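Local coordinates for uncharacterized protein YGR203W (Saccharomyces cerevisiae, PDB 3FS5) that is a CDC25-like protein phosphatase with a single rhodanese-fold domain, at residues E16-R19 / W20-G24; R106-D109 / T110-S114; G133-E136 / S137-A140. All coordinates share one frame; numbering follows the deposited sequence.

Contact 1. Residues E16-R19 / W20-G24; sequences ELHR and WMQEG
Glu16 and Trp20 meet one turn apart on helix 14-23, a helix of the rhodanese-like domain that lies against its parallel sheet. The Trp20 indole lies with one face over the Glu16 carbonyl: Glu16 O is 3.2 Å from Trp20 CD1, while Trp20 N takes the same oxygen in a helical bond of 3.0 Å. Glu16 crosses the indole at a slant, its CG 3.6 Å from Trp20 NE1, and its carboxylate stands almost upright to the ring plane (84°). The inward flank is apolar, with Leu17 CG 4.1 Å from Met21 SD; Ile48 and Trp128 also touch both of these residues. Gln22 CG, beside the backbone N (chi1 -70°), lies 3.5 Å from His18 CE1; the bend at chi2 then turns the amide back along the imidazole, which stacks on Tyr132. Arg19, extended with CG anti to N (-174°), forms only a long salt bridge with Glu23: Arg19 NE is 4.0 Å from Glu23 OE1, and the carboxylate sits over a guanidinium face, where no N-H points at it. Backbone bonds and apolar contact hold the inward flank, whereas the outer Arg19-Glu23 pair probably adds only a weak electrostatic attraction.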
loop_
_atom_site.group_PDB
_atom_site.type_symbol
_atom_site.label_atom_id
_atom_site.label_comp_id
_atom_site.label_asym_id
_atom_site.label_seq_id
_atom_site.Cartn_x
_atom_site.Cartn_y
_atom_site.Cartn_z
ATOM N N GLU A 16 -10.898 6.457 3.867
ATOM C CA GLU A 16 -9.859 7.410 4.246
ATOM C C GLU A 16 -8.772 7.508 3.174
ATOM O O GLU A 16 -8.259 8.592 2.912
ATOM C CB GLU A 16 -9.236 7.049 5.599
ATOM C CG GLU A 16 -8.250 8.113 6.082
ATOM C CD GLU A 16 -7.986 8.069 7.581
ATOM O OE1 GLU A 16 -7.267 8.969 8.074
ATOM O OE2 GLU A 16 -8.490 7.148 8.263
ATOM N N LEU A 17 -8.414 6.386 2.553
ATOM C CA LEU A 17 -7.402 6.429 1.500
ATOM C C LEU A 17 -7.953 7.240 0.333
ATOM O O LEU A 17 -7.246 8.048 -0.264
ATOM C CB LEU A 17 -7.046 5.019 1.009
ATOM C CG LEU A 17 -6.123 4.967 -0.217
ATOM C CD1 LEU A 17 -4.834 5.737 0.065
ATOM C CD2 LEU A 17 -5.816 3.514 -0.570
ATOM N N HIS A 18 -9.222 7.024 0.015
ATOM C CA HIS A 18 -9.848 7.741 -1.084
ATOM C C HIS A 18 -9.790 9.244 -0.832
ATOM O O HIS A 18 -9.559 10.025 -1.750
ATOM C CB HIS A 18 -11.302 7.278 -1.253
ATOM C CG HIS A 18 -12.065 8.062 -2.272
ATOM N ND1 HIS A 18 -12.773 9.200 -1.956
ATOM C CD2 HIS A 18 -12.191 7.899 -3.610
ATOM C CE1 HIS A 18 -13.300 9.707 -3.055
ATOM N NE2 HIS A 18 -12.962 8.938 -4.073
ATOM N N ARG A 19 -9.991 9.645 0.416
ATOM C CA ARG A 19 -9.944 11.057 0.767
ATOM C C ARG A 19 -8.524 11.582 0.541
ATOM O O ARG A 19 -8.338 12.660 -0.023
ATOM C CB ARG A 19 -10.362 11.257 2.226
ATOM C CG ARG A 19 -10.479 12.715 2.638
ATOM C CD ARG A 19 -10.977 12.859 4.073
ATOM N NE ARG A 19 -10.914 14.249 4.524
ATOM C CZ ARG A 19 -11.770 15.205 4.165
ATOM N NH1 ARG A 19 -11.615 16.440 4.631
ATOM N NH2 ARG A 19 -12.788 14.928 3.356
ATOM N N TRP A 20 -7.525 10.812 0.971
ATOM C CA TRP A 20 -6.127 11.203 0.785
ATOM C C TRP A 20 -5.808 11.375 -0.697
ATOM O O TRP A 20 -5.047 12.266 -1.085
ATOM C CB TRP A 20 -5.178 10.136 1.344
ATOM C CG TRP A 20 -5.150 10.013 2.834
ATOM C CD1 TRP A 20 -5.959 10.646 3.736
ATOM C CD2 TRP A 20 -4.262 9.188 3.599
ATOM N NE1 TRP A 20 -5.626 10.265 5.016
ATOM C CE2 TRP A 20 -4.588 9.371 4.959
ATOM C CE3 TRP A 20 -3.220 8.314 3.265
ATOM C CZ2 TRP A 20 -3.908 8.711 5.988
ATOM C CZ3 TRP A 20 -2.542 7.657 4.293
ATOM C CH2 TRP A 20 -2.893 7.862 5.636
ATOM N N MET A 21 -6.364 10.499 -1.524
ATOM C CA MET A 21 -6.112 10.567 -2.957
ATOM C C MET A 21 -6.745 11.811 -3.576
ATOM O O MET A 21 -6.149 12.449 -4.445
ATOM C CB MET A 21 -6.621 9.292 -3.635
ATOM C CG MET A 21 -5.768 8.068 -3.295
ATOM S SD MET A 21 -6.357 6.514 -3.990
ATOM C CE MET A 21 -5.882 6.711 -5.706
ATOM N N GLN A 22 -7.942 12.159 -3.113
ATOM C CA GLN A 22 -8.638 13.342 -3.612
ATOM C C GLN A 22 -7.856 14.616 -3.274
ATOM O O GLN A 22 -7.745 15.519 -4.101
ATOM C CB GLN A 22 -10.043 13.433 -2.999
ATOM C CG GLN A 22 -11.035 12.380 -3.496
ATOM C CD GLN A 22 -11.493 12.629 -4.924
ATOM O OE1 GLN A 22 -10.698 12.587 -5.858
ATOM N NE2 GLN A 22 -12.783 12.898 -5.093
ATOM N N GLU A 23 -7.310 14.680 -2.060
ATOM C CA GLU A 23 -6.554 15.851 -1.611
ATOM C C GLU A 23 -5.092 15.875 -2.043
ATOM O O GLU A 23 -4.480 16.942 -2.113
ATOM C CB GLU A 23 -6.620 15.965 -0.086
ATOM C CG GLU A 23 -8.018 16.165 0.454
ATOM C CD GLU A 23 -8.031 16.439 1.941
ATOM O OE1 GLU A 23 -7.604 15.560 2.717
ATOM O OE2 GLU A 23 -8.468 17.539 2.336
ATOM N N GLY A 24 -4.526 14.702 -2.312
ATOM C CA GLY A 24 -3.138 14.639 -2.732
ATOM C C GLY A 24 -2.153 14.480 -1.587
ATOM O O GLY A 24 -0.943 14.493 -1.798
#

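Contact 2. Residues R106-D109 / T110-S114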
loop_
_atom_site.group_PDB
_atom_site.type_symbol
_atom_site.label_atom_id
_atom_site.label_comp_id
_atom_site.label_asym_id
_atom_site.label_seq_id
_atom_site.Cartn_x
_atom_site.Cartn_y
_atom_site.Cartn_z
ATOM N N ARG A 106 11.375 -4.136 9.342
ATOM C CA ARG A 106 12.586 -4.775 9.828
ATOM C C ARG A 106 13.827 -4.434 9.006
ATOM O O ARG A 106 14.949 -4.633 9.471
ATOM C CB ARG A 106 12.391 -6.297 9.892
ATOM C CG ARG A 106 11.366 -6.747 10.936
ATOM C CD ARG A 106 11.795 -6.324 12.329
ATOM N NE ARG A 106 10.789 -6.576 13.362
ATOM C CZ ARG A 106 10.376 -7.782 13.742
ATOM N NH1 ARG A 106 9.462 -7.897 14.694
ATOM N NH2 ARG A 106 10.869 -8.871 13.168
ATOM N N SER A 107 13.635 -3.905 7.800
ATOM C CA SER A 107 14.771 -3.553 6.952
ATOM C C SER A 107 15.222 -2.110 7.147
ATOM O O SER A 107 16.214 -1.687 6.557
ATOM C CB SER A 107 14.440 -3.786 5.471
ATOM O OG SER A 107 13.607 -2.759 4.957
ATOM N N LEU A 108 14.501 -1.362 7.980
ATOM C CA LEU A 108 14.827 0.041 8.244
ATOM C C LEU A 108 15.814 0.217 9.395
ATOM O O LEU A 108 15.751 -0.505 10.387
ATOM C CB LEU A 108 13.556 0.829 8.580
ATOM C CG LEU A 108 12.444 0.948 7.536
ATOM C CD1 LEU A 108 11.293 1.766 8.111
ATOM C CD2 LEU A 108 12.983 1.601 6.283
ATOM N N ASP A 109 16.723 1.181 9.257
ATOM C CA ASP A 109 17.696 1.481 10.307
ATOM C C ASP A 109 16.984 2.333 11.345
ATOM O O ASP A 109 15.923 2.891 11.073
ATOM C CB ASP A 109 18.877 2.285 9.758
ATOM C CG ASP A 109 19.744 1.486 8.823
ATOM O OD1 ASP A 109 20.267 0.437 9.258
ATOM O OD2 ASP A 109 19.907 1.909 7.657
ATOM N N THR A 110 17.575 2.448 12.530
ATOM C CA THR A 110 16.973 3.248 13.587
ATOM C C THR A 110 16.792 4.695 13.124
ATOM O O THR A 110 15.878 5.391 13.569
ATOM C CB THR A 110 17.840 3.224 14.868
ATOM O OG1 THR A 110 19.140 3.756 14.580
ATOM C CG2 THR A 110 17.991 1.800 15.381
ATOM N N ALA A 111 17.658 5.138 12.216
ATOM C CA ALA A 111 17.591 6.500 11.697
ATOM C C ALA A 111 16.487 6.658 10.652
ATOM O O ALA A 111 15.959 7.752 10.453
ATOM C CB ALA A 111 18.937 6.893 11.096
ATOM N N GLU A 112 16.139 5.559 9.993
ATOM C CA GLU A 112 15.108 5.580 8.964
ATOM C C GLU A 112 13.717 5.287 9.535
ATOM O O GLU A 112 12.708 5.467 8.853
ATOM C CB GLU A 112 15.458 4.560 7.874
ATOM C CG GLU A 112 16.884 4.711 7.358
ATOM C CD GLU A 112 17.316 3.583 6.440
ATOM O OE1 GLU A 112 17.132 2.404 6.816
ATOM O OE2 GLU A 112 17.853 3.874 5.351
ATOM N N LEU A 113 13.666 4.841 10.786
ATOM C CA LEU A 113 12.393 4.527 11.421
ATOM C C LEU A 113 11.450 5.721 11.467
ATOM O O LEU A 113 10.235 5.556 11.370
ATOM C CB LEU A 113 12.610 4.008 12.844
ATOM C CG LEU A 113 12.979 2.534 13.022
ATOM C CD1 LEU A 113 13.083 2.219 14.509
ATOM C CD2 LEU A 113 11.918 1.651 12.368
ATOM N N SER A 114 12.007 6.920 11.611
ATOM C CA SER A 114 11.193 8.130 11.691
ATOM C C SER A 114 10.770 8.691 10.334
ATOM O O SER A 114 9.942 9.599 10.262
ATOM C CB SER A 114 11.952 9.213 12.462
ATOM O OG SER A 114 13.166 9.536 11.803
#
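Asp109 and Glu112 bracket a tight turn in the loop between helix 96-106 and strand 116-121. Its firm part is the backbone grip: Glu112 reaches back so that OE1 accepts Asp109 N at 2.8 Å through its anti lone pair, nearly straight at 165°. This bond to the amide three residues earlier closes a turn with helical backbone angles but without the regular bonds. Asp109 O in turn receives Glu112 N at 2.9 Å, from well above the carbonyl plane, and Leu113 N only weakly. On the packed side, the buried Leu108 and Leu113 meet, Leu108 CB lying 4.2 Å from Leu113 CD2. The other side is looser: Thr110 and Ala111 ride over the top of the turn, both exposed and adding little beyond backbone contact. The OE1 that grips Asp109 N also meets Asp109 OD2 at 2.9 Å, the two acids lying side by side with carboxylate planes 32° apart. Lys70, whose NZ makes a salt bridge to Glu112 OE1, probably offsets some of this negative charge. Without a proton between them the two oxygens should repel, so the pair may favour protonation of one acid, with Lys70 easing that need.

Contact 3. Residues G133-E136 / S137-A140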
loop_
_atom_site.group_PDB
_atom_site.type_symbol
_atom_site.label_atom_id
_atom_site.label_comp_id
_atom_site.label_asym_id
_atom_site.label_seq_id
_atom_site.Cartn_x
_atom_site.Cartn_y
_atom_site.Cartn_z
ATOM N N GLY A 133 -14.375 0.735 -7.497
ATOM C CA GLY A 133 -13.973 0.015 -8.694
ATOM C C GLY A 133 -14.192 0.740 -10.012
ATOM O O GLY A 133 -13.294 0.789 -10.853
ATOM N N ASP A 134 -15.376 1.315 -10.195
ATOM C CA ASP A 134 -15.683 2.008 -11.442
ATOM C C ASP A 134 -15.306 3.490 -11.451
ATOM O O ASP A 134 -15.644 4.214 -12.387
ATOM C CB ASP A 134 -17.170 1.845 -11.776
ATOM C CG ASP A 134 -18.065 2.675 -10.885
ATOM O OD1 ASP A 134 -17.803 2.744 -9.664
ATOM O OD2 ASP A 134 -19.041 3.254 -11.407
ATOM N N ASP A 135 -14.599 3.940 -10.417
ATOM C CA ASP A 135 -14.175 5.336 -10.337
ATOM C C ASP A 135 -12.803 5.479 -10.996
ATOM O O ASP A 135 -11.767 5.178 -10.393
ATOM C CB ASP A 135 -14.126 5.784 -8.872
ATOM C CG ASP A 135 -13.816 7.261 -8.715
ATOM O OD1 ASP A 135 -13.975 7.771 -7.587
ATOM O OD2 ASP A 135 -13.411 7.910 -9.702
ATOM N N GLU A 136 -12.823 5.942 -12.244
ATOM C CA GLU A 136 -11.635 6.129 -13.068
ATOM C C GLU A 136 -10.551 7.011 -12.462
ATOM O O GLU A 136 -9.378 6.891 -12.823
ATOM C CB GLU A 136 -12.041 6.724 -14.420
ATOM C CG GLU A 136 -13.226 6.038 -15.082
ATOM C CD GLU A 136 -13.790 6.849 -16.240
ATOM O OE1 GLU A 136 -13.041 7.115 -17.208
ATOM O OE2 GLU A 136 -14.985 7.222 -16.182
ATOM N N SER A 137 -10.937 7.903 -11.555
ATOM C CA SER A 137 -9.973 8.806 -10.942
ATOM C C SER A 137 -9.110 8.166 -9.858
ATOM O O SER A 137 -8.056 8.702 -9.517
ATOM C CB SER A 137 -10.683 10.043 -10.373
ATOM O OG SER A 137 -11.513 9.723 -9.270
ATOM N N VAL A 138 -9.539 7.025 -9.322
ATOM C CA VAL A 138 -8.771 6.358 -8.270
ATOM C C VAL A 138 -8.455 4.884 -8.543
ATOM O O VAL A 138 -7.631 4.286 -7.851
ATOM C CB VAL A 138 -9.489 6.456 -6.897
ATOM C CG1 VAL A 138 -9.612 7.917 -6.480
ATOM C CG2 VAL A 138 -10.861 5.802 -6.967
ATOM N N THR A 139 -9.104 4.304 -9.546
ATOM C CA THR A 139 -8.882 2.901 -9.894
ATOM C C THR A 139 -8.451 2.770 -11.349
ATOM O O THR A 139 -9.069 3.355 -12.237
ATOM C CB THR A 139 -10.161 2.072 -9.683
ATOM O OG1 THR A 139 -10.556 2.160 -8.314
ATOM C CG2 THR A 139 -9.923 0.605 -10.043
ATOM N N ALA A 140 -7.399 1.993 -11.588
ATOM C CA ALA A 140 -6.875 1.796 -12.937
ATOM C C ALA A 140 -6.936 0.344 -13.403
ATOM O O ALA A 140 -6.805 -0.582 -12.602
ATOM C CB ALA A 140 -5.438 2.297 -13.006
HETATM O O HOH W 1 -12.947 9.848 -6.643
#
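Asp135 turns its carboxylate back over the two residues that follow Glu136, and the turn is organised round it. With CG anti to the backbone N (chi1 -175°), OD2 meets Ser137 twice from the same face of the carboxylate plane: the hydroxyl OG donates to it at 2.7 Å, on the syn side but 34° out of plane, and Ser137 N comes from above that plane at 3.1 Å. Ser137 OG sits between its own N and carbonyl carbon, which folds the hydroxyl back toward the acid. A water donates to both Asp135 OD1 and Ser137 OG and so bridges the two side chains. Val138 crosses the aspartate at a slant, its CG2 methyl 3.7 Å from Asp135 CG; the Val138 side chain also touches Trp128 and Tyr132 of helix 124-132 and Met21 of helix 14-23. The backbone carbonyl of the same residue, Asp135 O, takes two amides, Thr139 N at 2.9 Å nearly along the C=O axis and Val138 N at 3.1 Å from out of plane. Thr139 aims CG2 at Gly133 O, 3.5 Å away, and its hydroxyl is engaged by Tyr132 O and Trp128 NE1. An aspartate whose side chain accepts the second amide onward, and whose carbonyl accepts the third and fourth, makes an Asx motif; here it carries the chain from helix 124-132 into strand 139-140, which pairs antiparallel with strand 47-48.

In the fold
Contacts 1 and 3 are neighbours, their centres 13 Å apart, and touch directly: Met21 CE lies 3.7 Å from Val138 O, His18 NE2 is 3.8 Å from Asp135 OD1, and His18 CD2 is 3.9 Å from Val138 CG1. The turn at 133-140 thus packs on helix 14-23, with Trp128 touching both. Contact 2 stands apart, about 26 Å from contact 1 and 33 Å from contact 3 between centres, on the opposite side of the chain's centre from contact 3. Cys90, carrying a hydroxyethylthio modification, belongs to the loop between strand 84-88 and helix 96-106, where rhodanese and Cdc25 relatives place their active site; Leu17 and Trp20 of contact 1 pack on that strand.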